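Side-chain contacts in DHC, diheme cytochrome c (Rhodobacter sphaeroides, PDB 2FWT), which probably transfers electrons through two covalently bound c-type hemes, with the sphaeroides heme protein SHP as a likely redox partner: residues L24-A27 and R28-T31; R93-A96 and D97-P101; M110-C113 and A114-H117. All blocks are in the same frame, centred on the assembly; numbering follows the deposited sequence.

Contact 1. Residues L24-A27 and R28-T31. With HEC (heme c), chain C.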
loop_
_atom_site.group_PDB
_atom_site.type_symbol
_atom_site.label_atom_id
_atom_site.label_comp_id
_atom_site.label_asym_id
_atom_site.label_seq_id
_atom_site.Cartn_x
_atom_site.Cartn_y
_atom_site.Cartn_z
ATOM N N LEU A 24 1.119 -4.908 -5.225
ATOM C CA LEU A 24 0.844 -5.576 -3.953
ATOM C C LEU A 24 -0.640 -5.861 -3.653
ATOM O O LEU A 24 -0.932 -6.717 -2.815
ATOM C CB LEU A 24 1.468 -4.786 -2.817
ATOM C CG LEU A 24 2.884 -5.094 -2.282
ATOM C CD1 LEU A 24 3.765 -6.028 -3.062
ATOM C CD2 LEU A 24 3.588 -3.871 -1.786
ATOM N N LEU A 25 -1.562 -5.159 -4.311
ATOM C CA LEU A 25 -2.989 -5.378 -4.108
ATOM C C LEU A 25 -3.694 -5.616 -5.434
ATOM O O LEU A 25 -3.263 -5.121 -6.487
ATOM C CB LEU A 25 -3.647 -4.168 -3.411
ATOM C CG LEU A 25 -3.287 -3.959 -1.925
ATOM C CD1 LEU A 25 -3.881 -2.665 -1.443
ATOM C CD2 LEU A 25 -3.823 -5.109 -1.093
ATOM N N PRO A 26 -4.793 -6.364 -5.389
ATOM C CA PRO A 26 -5.599 -6.501 -6.590
ATOM C C PRO A 26 -6.382 -5.233 -6.938
ATOM O O PRO A 26 -6.639 -4.376 -6.079
ATOM C CB PRO A 26 -6.533 -7.639 -6.251
ATOM C CG PRO A 26 -6.661 -7.596 -4.753
ATOM C CD PRO A 26 -5.327 -7.150 -4.252
ATOM N N ALA A 27 -6.786 -5.142 -8.193
ATOM C CA ALA A 27 -7.487 -3.949 -8.705
ATOM C C ALA A 27 -8.684 -3.562 -7.857
ATOM O O ALA A 27 -8.866 -2.375 -7.526
ATOM C CB ALA A 27 -7.873 -4.136 -10.139
ATOM N N ARG A 28 -9.493 -4.530 -7.470
ATOM C CA ARG A 28 -10.701 -4.204 -6.703
ATOM C C ARG A 28 -10.414 -3.546 -5.355
ATOM O O ARG A 28 -11.204 -2.745 -4.878
ATOM C CB ARG A 28 -11.546 -5.439 -6.494
ATOM C CG ARG A 28 -10.954 -6.479 -5.574
ATOM C CD ARG A 28 -11.740 -7.786 -5.757
ATOM N NE ARG A 28 -11.210 -8.827 -4.899
ATOM C CZ ARG A 28 -10.160 -9.607 -5.192
ATOM N NH1 ARG A 28 -9.522 -9.502 -6.341
ATOM N NH2 ARG A 28 -9.757 -10.502 -4.306
ATOM N N SER A 29 -9.267 -3.887 -4.765
ATOM C CA SER A 29 -8.801 -3.320 -3.503
ATOM C C SER A 29 -8.345 -1.869 -3.691
ATOM O O SER A 29 -8.712 -0.994 -2.919
ATOM C CB SER A 29 -7.679 -4.163 -2.903
ATOM O OG SER A 29 -8.141 -5.465 -2.509
ATOM N N TRP A 30 -7.556 -1.598 -4.727
ATOM C CA TRP A 30 -7.202 -0.212 -5.026
ATOM C C TRP A 30 -8.437 0.642 -5.299
ATOM O O TRP A 30 -8.537 1.768 -4.809
ATOM C CB TRP A 30 -6.238 -0.141 -6.182
ATOM C CG TRP A 30 -4.855 -0.687 -5.915
ATOM C CD1 TRP A 30 -4.226 -1.650 -6.617
ATOM C CD2 TRP A 30 -3.940 -0.272 -4.899
ATOM N NE1 TRP A 30 -3.014 -1.873 -6.114
ATOM C CE2 TRP A 30 -2.786 -1.029 -5.066
ATOM C CE3 TRP A 30 -3.992 0.678 -3.857
ATOM C CZ2 TRP A 30 -1.664 -0.885 -4.246
ATOM C CZ3 TRP A 30 -2.866 0.841 -3.043
ATOM C CH2 TRP A 30 -1.721 0.073 -3.245
ATOM N N THR A 31 -9.389 0.122 -6.053
ATOM C CA THR A 31 -10.616 0.883 -6.345
ATOM C C THR A 31 -11.384 1.181 -5.041
ATOM O O THR A 31 -11.888 2.291 -4.819
ATOM C CB THR A 31 -11.484 0.133 -7.372
ATOM O OG1 THR A 31 -10.828 0.172 -8.640
ATOM C CG2 THR A 31 -12.865 0.729 -7.477
HETATM FE FE HEC C . -2.675 5.441 3.220
HETATM C CHA HEC C . -2.704 2.732 5.244
HETATM C CHB HEC C . -2.689 3.391 0.464
HETATM C CHC HEC C . -2.524 8.148 1.185
HETATM C CHD HEC C . -2.819 7.502 5.930
HETATM N NA HEC C . -2.663 3.455 2.901
HETATM C C1A HEC C . -2.685 2.492 3.895
HETATM C C2A HEC C . -2.692 1.182 3.313
HETATM C C3A HEC C . -2.676 1.360 1.976
HETATM C C4A HEC C . -2.653 2.787 1.701
HETATM C CMA HEC C . -2.663 0.282 0.909
HETATM C CAA HEC C . -2.700 -0.133 4.103
HETATM C CBA HEC C . -1.312 -0.530 4.600
HETATM C CGA HEC C . -1.351 -1.951 5.127
HETATM O O1A HEC C . -1.257 -2.886 4.305
HETATM O O2A HEC C . -1.467 -2.152 6.365
HETATM N NB HEC C . -2.614 5.719 1.208
HETATM C C1B HEC C . -2.709 4.747 0.239
HETATM C C2B HEC C . -2.799 5.384 -1.055
HETATM C C3B HEC C . -2.768 6.716 -0.843
HETATM C C4B HEC C . -2.584 6.937 0.578
HETATM C CMB HEC C . -2.996 4.582 -2.360
HETATM C CAB HEC C . -2.878 7.870 -1.864
HETATM C CBB HEC C . -4.113 7.980 -2.464
HETATM N NC HEC C . -2.657 7.440 3.519
HETATM C C1C HEC C . -2.576 8.396 2.529
HETATM C C2C HEC C . -2.506 9.699 3.138
HETATM C C3C HEC C . -2.603 9.537 4.459
HETATM C C4C HEC C . -2.687 8.108 4.712
HETATM C CMC HEC C . -2.393 11.015 2.354
HETATM C CAC HEC C . -2.625 10.647 5.546
HETATM C CBC HEC C . -3.539 11.662 5.449
HETATM N ND HEC C . -2.767 5.163 5.193
HETATM C C1D HEC C . -2.857 6.165 6.160
HETATM C C2D HEC C . -2.970 5.572 7.474
HETATM C C3D HEC C . -2.936 4.089 7.283
HETATM C C4D HEC C . -2.803 3.925 5.839
HETATM C CMD HEC C . -3.142 6.277 8.787
HETATM C CAD HEC C . -3.028 3.050 8.393
HETATM C CBD HEC C . -1.610 2.733 8.886
HETATM C CGD HEC C . -1.620 1.768 10.047
HETATM O O1D HEC C . -2.668 1.111 10.257
HETATM O O2D HEC C . -0.560 1.665 10.742
#
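Leu25 covers one face of the Trp30 indole. CD1 of Leu25 stands 3.8 Å from the centroid of the six-membered ring of Trp30, only 6° off its normal, a CH-pi contact, while CB of Leu25 lies over the same face nearer the rim, 3.7 Å from Trp30 CE2. The two side chains cross at about a right angle, and the leucine lies across the ring. The leucine can do so because its CG is anti to the carbonyl carbon (chi1 -71°). A second flat group, the guanidinium of Arg28, has Pro26 on one face: Pro26 CG sits off-centre above its plane, and Pro26 CB is 3.5 Å from Arg28 NH1. All this happens where a loop turns into helix 27-34, with Pro26 at the N-cap. A proline suits the place, since it needs no N-H there and its ring lies against Ser29, CG of Pro26 being 3.4 Å from Ser29 OG. The hydroxyl of Ser29 is itself hydrogen-bonded to the backbone oxygen of Pro82. Pro26 O starts the helical bonding by accepting from Trp30 N at 3.2 Å, with a weak bond from Ser29 N beside it; Ala27 O then accepts from Thr31 N at 2.9 Å. The apolar end of the tryptophan belongs to the pocket of one heme, whose methyl CMB is 3.8 Å from Trp30 CZ3, whereas its NE1 is hydrogen-bonded to Ala22 O. Leu25 CD1 reaches the same heme at its methyl CMA.

Contact 2. Residues R93-A96 and D97-P101. With HEC (heme c), chain B.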
loop_
_atom_site.group_PDB
_atom_site.type_symbol
_atom_site.label_atom_id
_atom_site.label_comp_id
_atom_site.label_asym_id
_atom_site.label_seq_id
_atom_site.Cartn_x
_atom_site.Cartn_y
_atom_site.Cartn_z
ATOM N N ARG A 93 0.904 -15.169 6.646
ATOM C CA ARG A 93 1.585 -16.455 6.737
ATOM C C ARG A 93 3.095 -16.254 6.895
ATOM O O ARG A 93 3.722 -16.850 7.765
ATOM C CB ARG A 93 1.232 -17.295 5.487
ATOM C CG ARG A 93 1.959 -18.572 5.319
ATOM C CD ARG A 93 1.339 -19.405 4.176
ATOM N NE ARG A 93 1.725 -18.972 2.815
ATOM C CZ ARG A 93 0.922 -18.400 1.899
ATOM N NH1 ARG A 93 -0.353 -18.114 2.149
ATOM N NH2 ARG A 93 1.409 -18.089 0.701
ATOM N N LYS A 94 3.680 -15.413 6.057
ATOM C CA LYS A 94 5.124 -15.193 6.083
ATOM C C LYS A 94 5.599 -14.419 7.314
ATOM O O LYS A 94 6.595 -14.768 7.949
ATOM C CB LYS A 94 5.574 -14.526 4.775
ATOM C CG LYS A 94 5.355 -15.382 3.538
ATOM C CD LYS A 94 6.095 -16.694 3.531
ATOM C CE LYS A 94 5.965 -17.396 2.176
ATOM N NZ LYS A 94 6.779 -18.659 2.039
ATOM N N HIS A 95 4.869 -13.398 7.721
ATOM C CA HIS A 95 5.315 -12.601 8.831
ATOM C C HIS A 95 5.078 -13.286 10.182
ATOM O O HIS A 95 5.751 -12.970 11.159
ATOM C CB HIS A 95 4.677 -11.197 8.769
ATOM C CG HIS A 95 5.250 -10.324 7.672
ATOM N ND1 HIS A 95 4.740 -10.304 6.387
ATOM C CD2 HIS A 95 6.323 -9.490 7.659
ATOM C CE1 HIS A 95 5.459 -9.464 5.648
ATOM N NE2 HIS A 95 6.452 -8.979 6.381
ATOM N N ALA A 96 4.146 -14.237 10.242
ATOM C CA ALA A 96 3.857 -14.947 11.495
ATOM C C ALA A 96 5.102 -15.684 12.001
ATOM O O ALA A 96 5.361 -15.727 13.201
ATOM C CB ALA A 96 2.749 -15.918 11.301
ATOM N N ASP A 97 5.878 -16.204 11.062
ATOM C CA ASP A 97 7.140 -16.924 11.350
ATOM C C ASP A 97 8.324 -16.037 11.726
ATOM O O ASP A 97 9.239 -16.448 12.476
ATOM C CB ASP A 97 7.587 -17.700 10.083
ATOM C CG ASP A 97 6.991 -19.047 9.987
ATOM O OD1 ASP A 97 6.310 -19.447 10.933
ATOM O OD2 ASP A 97 7.207 -19.722 8.943
ATOM N N GLU A 98 8.318 -14.832 11.174
ATOM C CA GLU A 98 9.515 -14.015 11.090
ATOM C C GLU A 98 9.512 -12.796 11.992
ATOM O O GLU A 98 10.549 -12.215 12.219
ATOM C CB GLU A 98 9.711 -13.575 9.639
ATOM C CG GLU A 98 10.024 -14.735 8.703
ATOM C CD GLU A 98 11.392 -15.329 8.899
ATOM O OE1 GLU A 98 12.259 -14.721 9.547
ATOM O OE2 GLU A 98 11.614 -16.415 8.358
ATOM N N VAL A 99 8.350 -12.416 12.498
ATOM C CA VAL A 99 8.221 -11.180 13.265
ATOM C C VAL A 99 7.887 -11.522 14.711
ATOM O O VAL A 99 6.814 -12.062 14.990
ATOM C CB VAL A 99 7.089 -10.268 12.711
ATOM C CG1 VAL A 99 6.861 -9.090 13.592
ATOM C CG2 VAL A 99 7.415 -9.828 11.284
ATOM N N SER A 100 8.803 -11.195 15.616
ATOM C CA SER A 100 8.548 -11.360 17.044
ATOM C C SER A 100 7.550 -10.328 17.520
ATOM O O SER A 100 7.392 -9.278 16.896
ATOM C CB SER A 100 9.860 -11.224 17.834
ATOM O OG SER A 100 10.131 -9.868 18.187
ATOM N N PRO A 101 6.849 -10.605 18.633
ATOM C CA PRO A 101 5.963 -9.585 19.208
ATOM C C PRO A 101 6.681 -8.293 19.540
ATOM O O PRO A 101 6.087 -7.221 19.430
ATOM C CB PRO A 101 5.432 -10.242 20.488
ATOM C CG PRO A 101 6.212 -11.466 20.675
ATOM C CD PRO A 101 6.797 -11.865 19.386
HETATM FE FE HEC B . 7.961 -7.855 5.784
HETATM C CHA HEC B . 9.344 -10.817 4.876
HETATM C CHB HEC B . 6.866 -7.338 2.600
HETATM C CHC HEC B . 6.263 -5.079 6.803
HETATM C CHD HEC B . 9.511 -8.017 8.807
HETATM N NA HEC B . 8.076 -8.889 4.066
HETATM C C1A HEC B . 8.661 -10.124 3.900
HETATM C C2A HEC B . 8.497 -10.533 2.546
HETATM C C3A HEC B . 7.825 -9.561 1.903
HETATM C C4A HEC B . 7.544 -8.507 2.849
HETATM C CMA HEC B . 7.454 -9.574 0.411
HETATM C CAA HEC B . 8.997 -11.861 1.926
HETATM C CBA HEC B . 7.827 -12.831 1.934
HETATM C CGA HEC B . 8.225 -14.232 1.459
HETATM O O1A HEC B . 7.707 -14.665 0.416
HETATM O O2A HEC B . 9.057 -14.927 2.089
HETATM N NB HEC B . 6.792 -6.467 4.890
HETATM C C1B HEC B . 6.452 -6.434 3.544
HETATM C C2B HEC B . 5.592 -5.309 3.295
HETATM C C3B HEC B . 5.412 -4.673 4.462
HETATM C C4B HEC B . 6.174 -5.397 5.472
HETATM C CMB HEC B . 5.013 -4.991 1.910
HETATM C CAB HEC B . 4.524 -3.444 4.765
HETATM C CBB HEC B . 3.206 -3.430 4.326
HETATM N NC HEC B . 7.924 -6.767 7.485
HETATM C C1C HEC B . 7.118 -5.657 7.707
HETATM C C2C HEC B . 7.349 -5.205 9.066
HETATM C C3C HEC B . 8.249 -6.009 9.651
HETATM C C4C HEC B . 8.627 -6.992 8.648
HETATM C CMC HEC B . 6.641 -3.997 9.663
HETATM C CAC HEC B . 8.794 -5.940 11.098
HETATM C CBC HEC B . 7.967 -5.671 12.162
HETATM N ND HEC B . 9.181 -9.157 6.673
HETATM C C1D HEC B . 9.750 -9.005 7.926
HETATM C C2D HEC B . 10.712 -10.077 8.170
HETATM C C3D HEC B . 10.678 -10.951 6.969
HETATM C C4D HEC B . 9.696 -10.319 6.097
HETATM C CMD HEC B . 11.571 -10.278 9.415
HETATM C CAD HEC B . 11.500 -12.236 6.703
HETATM C CBD HEC B . 12.762 -11.901 5.899
HETATM C CGD HEC B . 13.290 -13.115 5.125
HETATM O O1D HEC B . 12.879 -14.303 5.319
HETATM O O2D HEC B . 14.151 -12.907 4.238
#
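His95 O receives two backbone N-H groups, Val99 N at 3.0 Å and Glu98 N at 3.2 Å. Both come from the same face of the carbonyl plane, but differently: Val99 N is tilted only 21° from that plane, whereas Glu98 N stands well above it and off the lone pairs. The shared acceptor lies in the last, weakly bonded part of helix 89-98, from which the chain passes toward helix 101-107. The side chain of the same histidine points to the heme, where NE2 of His95 binds the iron at 2.0 Å. With His117 on the other side of the porphyrin, this gives the bis-histidine coordination common in multiheme cytochromes c. Histidine suits the post because one ring nitrogen can hold the metal while the other, ND1, is hydrogen-bonded to Phe91 O, a bond that helps fix the ring's rotation and would probably make it a stronger electron donor to the iron. Val99 meets the ring at its edge, near its plane, with CG2 3.8 Å from His95 CD2. With CG1 trans to the backbone N (chi1 173°), CG2 is directed at both the imidazole edge and the porphyrin, 3.7 Å from heme CHD; a branched apolar residue thus fills the angle between imidazole and macrocycle. Around the heme margin the longer chains use their methylenes. Glu98 CG lies 3.5 Å from heme CAD, the first carbon of a propionate. Lys94, bent at chi2 (-61°), runs alongside the other propionate, with its CE 3.7 Å from heme O1A.

Contact 3. Residues M110-C113 and A114-H117. With HEC (heme c), chain B.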
loop_
_atom_site.group_PDB
_atom_site.type_symbol
_atom_site.label_atom_id
_atom_site.label_comp_id
_atom_site.label_asym_id
_atom_site.label_seq_id
_atom_site.Cartn_x
_atom_site.Cartn_y
_atom_site.Cartn_z
ATOM N N MET A 110 2.358 -3.174 11.243
ATOM C CA MET A 110 2.831 -3.924 10.077
ATOM C C MET A 110 2.727 -3.109 8.786
ATOM O O MET A 110 3.342 -3.479 7.774
ATOM C CB MET A 110 2.079 -5.259 9.950
ATOM C CG MET A 110 2.413 -6.208 11.065
ATOM S SD MET A 110 4.191 -6.515 11.322
ATOM C CE MET A 110 4.659 -7.236 9.753
ATOM N N SER A 111 1.981 -1.993 8.809
ATOM C CA SER A 111 1.933 -1.067 7.660
ATOM C C SER A 111 3.278 -0.375 7.412
ATOM O O SER A 111 3.533 0.090 6.295
ATOM C CB SER A 111 0.876 0.010 7.883
ATOM O OG SER A 111 -0.375 -0.569 8.198
ATOM N N ASN A 112 4.125 -0.295 8.439
ATOM C CA ASN A 112 5.393 0.448 8.372
ATOM C C ASN A 112 6.525 -0.395 7.822
ATOM O O ASN A 112 7.427 -0.792 8.567
ATOM C CB ASN A 112 5.727 0.946 9.770
ATOM C CG ASN A 112 6.919 1.908 9.825
ATOM O OD1 ASN A 112 7.490 2.392 8.786
ATOM N ND2 ASN A 112 7.323 2.199 11.074
ATOM N N CYS A 113 6.442 -0.724 6.524
ATOM C CA CYS A 113 7.368 -1.670 5.939
ATOM C C CYS A 113 8.821 -1.277 6.165
ATOM O O CYS A 113 9.676 -2.142 6.406
ATOM C CB CYS A 113 7.143 -1.904 4.451
ATOM S SG CYS A 113 5.462 -1.904 3.887
ATOM N N ALA A 114 9.095 0.028 6.094
ATOM C CA ALA A 114 10.475 0.513 6.158
ATOM C C ALA A 114 11.112 0.412 7.525
ATOM O O ALA A 114 12.339 0.522 7.632
ATOM C CB ALA A 114 10.548 1.937 5.651
ATOM N N ALA A 115 10.311 0.211 8.565
ATOM C CA ALA A 115 10.828 0.013 9.931
ATOM C C ALA A 115 11.599 -1.300 10.060
ATOM O O ALA A 115 12.464 -1.467 10.947
ATOM C CB ALA A 115 9.711 0.032 10.894
ATOM N N CYS A 116 11.301 -2.223 9.150
ATOM C CA CYS A 116 11.941 -3.523 9.136
ATOM C C CYS A 116 12.685 -3.840 7.873
ATOM O O CYS A 116 13.644 -4.616 7.918
ATOM C CB CYS A 116 10.903 -4.592 9.372
ATOM S SG CYS A 116 10.125 -4.395 10.971
ATOM N N HIS A 117 12.231 -3.309 6.746
ATOM C CA HIS A 117 12.817 -3.603 5.445
ATOM C C HIS A 117 13.614 -2.393 4.960
ATOM O O HIS A 117 13.054 -1.407 4.490
ATOM C CB HIS A 117 11.727 -3.966 4.422
ATOM C CG HIS A 117 11.001 -5.245 4.719
ATOM N ND1 HIS A 117 11.564 -6.476 4.478
ATOM C CD2 HIS A 117 9.742 -5.491 5.181
ATOM C CE1 HIS A 117 10.697 -7.427 4.822
ATOM N NE2 HIS A 117 9.572 -6.862 5.228
HETATM FE FE HEC B . 7.961 -7.855 5.784
HETATM C CHA HEC B . 9.344 -10.817 4.876
HETATM C CHB HEC B . 6.866 -7.338 2.600
HETATM C CHC HEC B . 6.263 -5.079 6.803
HETATM C CHD HEC B . 9.511 -8.017 8.807
HETATM N NA HEC B . 8.076 -8.889 4.066
HETATM C C1A HEC B . 8.661 -10.124 3.900
HETATM C C2A HEC B . 8.497 -10.533 2.546
HETATM C C3A HEC B . 7.825 -9.561 1.903
HETATM C C4A HEC B . 7.544 -8.507 2.849
HETATM C CMA HEC B . 7.454 -9.574 0.411
HETATM C CAA HEC B . 8.997 -11.861 1.926
HETATM C CBA HEC B . 7.827 -12.831 1.934
HETATM C CGA HEC B . 8.225 -14.232 1.459
HETATM O O1A HEC B . 7.707 -14.665 0.416
HETATM O O2A HEC B . 9.057 -14.927 2.089
HETATM N NB HEC B . 6.792 -6.467 4.890
HETATM C C1B HEC B . 6.452 -6.434 3.544
HETATM C C2B HEC B . 5.592 -5.309 3.295
HETATM C C3B HEC B . 5.412 -4.673 4.462
HETATM C C4B HEC B . 6.174 -5.397 5.472
HETATM C CMB HEC B . 5.013 -4.991 1.910
HETATM C CAB HEC B . 4.524 -3.444 4.765
HETATM C CBB HEC B . 3.206 -3.430 4.326
HETATM N NC HEC B . 7.924 -6.767 7.485
HETATM C C1C HEC B . 7.118 -5.657 7.707
HETATM C C2C HEC B . 7.349 -5.205 9.066
HETATM C C3C HEC B . 8.249 -6.009 9.651
HETATM C C4C HEC B . 8.627 -6.992 8.648
HETATM C CMC HEC B . 6.641 -3.997 9.663
HETATM C CAC HEC B . 8.794 -5.940 11.098
HETATM C CBC HEC B . 7.967 -5.671 12.162
HETATM N ND HEC B . 9.181 -9.157 6.673
HETATM C C1D HEC B . 9.750 -9.005 7.926
HETATM C C2D HEC B . 10.712 -10.077 8.170
HETATM C C3D HEC B . 10.678 -10.951 6.969
HETATM C C4D HEC B . 9.696 -10.319 6.097
HETATM C CMD HEC B . 11.571 -10.278 9.415
HETATM C CAD HEC B . 11.500 -12.236 6.703
HETATM C CBD HEC B . 12.762 -11.901 5.899
HETATM C CGD HEC B . 13.290 -13.115 5.125
HETATM O O1D HEC B . 12.879 -14.303 5.319
HETATM O O2D HEC B . 14.151 -12.907 4.238
HETATM O O HOH W 1 7.373 2.421 5.927
#
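The CXXCH heme-attachment motif of c-type cytochromes runs from Cys113 to His117, and here it holds the second heme at three points. The sulfur of Cys113 is bonded to heme CAB and that of Cys116 to heme CAC, both at 2.0 Å, while His117 NE2 binds the iron. Cysteine is needed for the thioether links, and the short spacing works because the backbone coils tightly. Cys113 O accepts two N-H groups: His117 N at 2.8 Å, in the carbonyl plane, and Cys116 N at 3.2 Å, above it. This places both cysteines at the porphyrin margin and the imidazole over one face, at its centre. Ala114 and Ala115, the two residues between the cysteines, are exposed. Met110 approaches from the face opposite His117, its chain bent at chi2 and chi3 to bring CE within 3.4 Å of heme C2C. Before the coil, Asn112 forms the centre of an inverse gamma turn. Its CG is anti to the backbone N (chi1 -172°), which lays the amide beside Ala115 CB, and ND2 is hydrogen-bonded to Ala107 O. A water donates to Asn112 OD1 at 2.9 Å and accepts from Ala114 N at 3.0 Å.

Overall arrangement
Contacts 2 and 3 supply the two axial histidines of one heme from opposite faces, His95 from helix 89-98 and His117, with both thioether cysteines, from a loop; Met110 of contact 3 also lies on the His95 face, its CE 3.5 Å from His95 CD2. Contact 1 lies apart, about 20 Å from contact 3 between centres, and lines the pocket of the other heme. Toward that heme its chemistry is apolar, an aromatic ring and a leucine against methyls, without metal ligation; elsewhere it holds the polar start of helix 27-34. Contact 2 is the surface member, with charged chains bordering propionates, whereas contacts 1 and 3 are partly buried. Ser111, within contact 3, is hydrogen-bonded to a propionate of the heme that contact 1 borders.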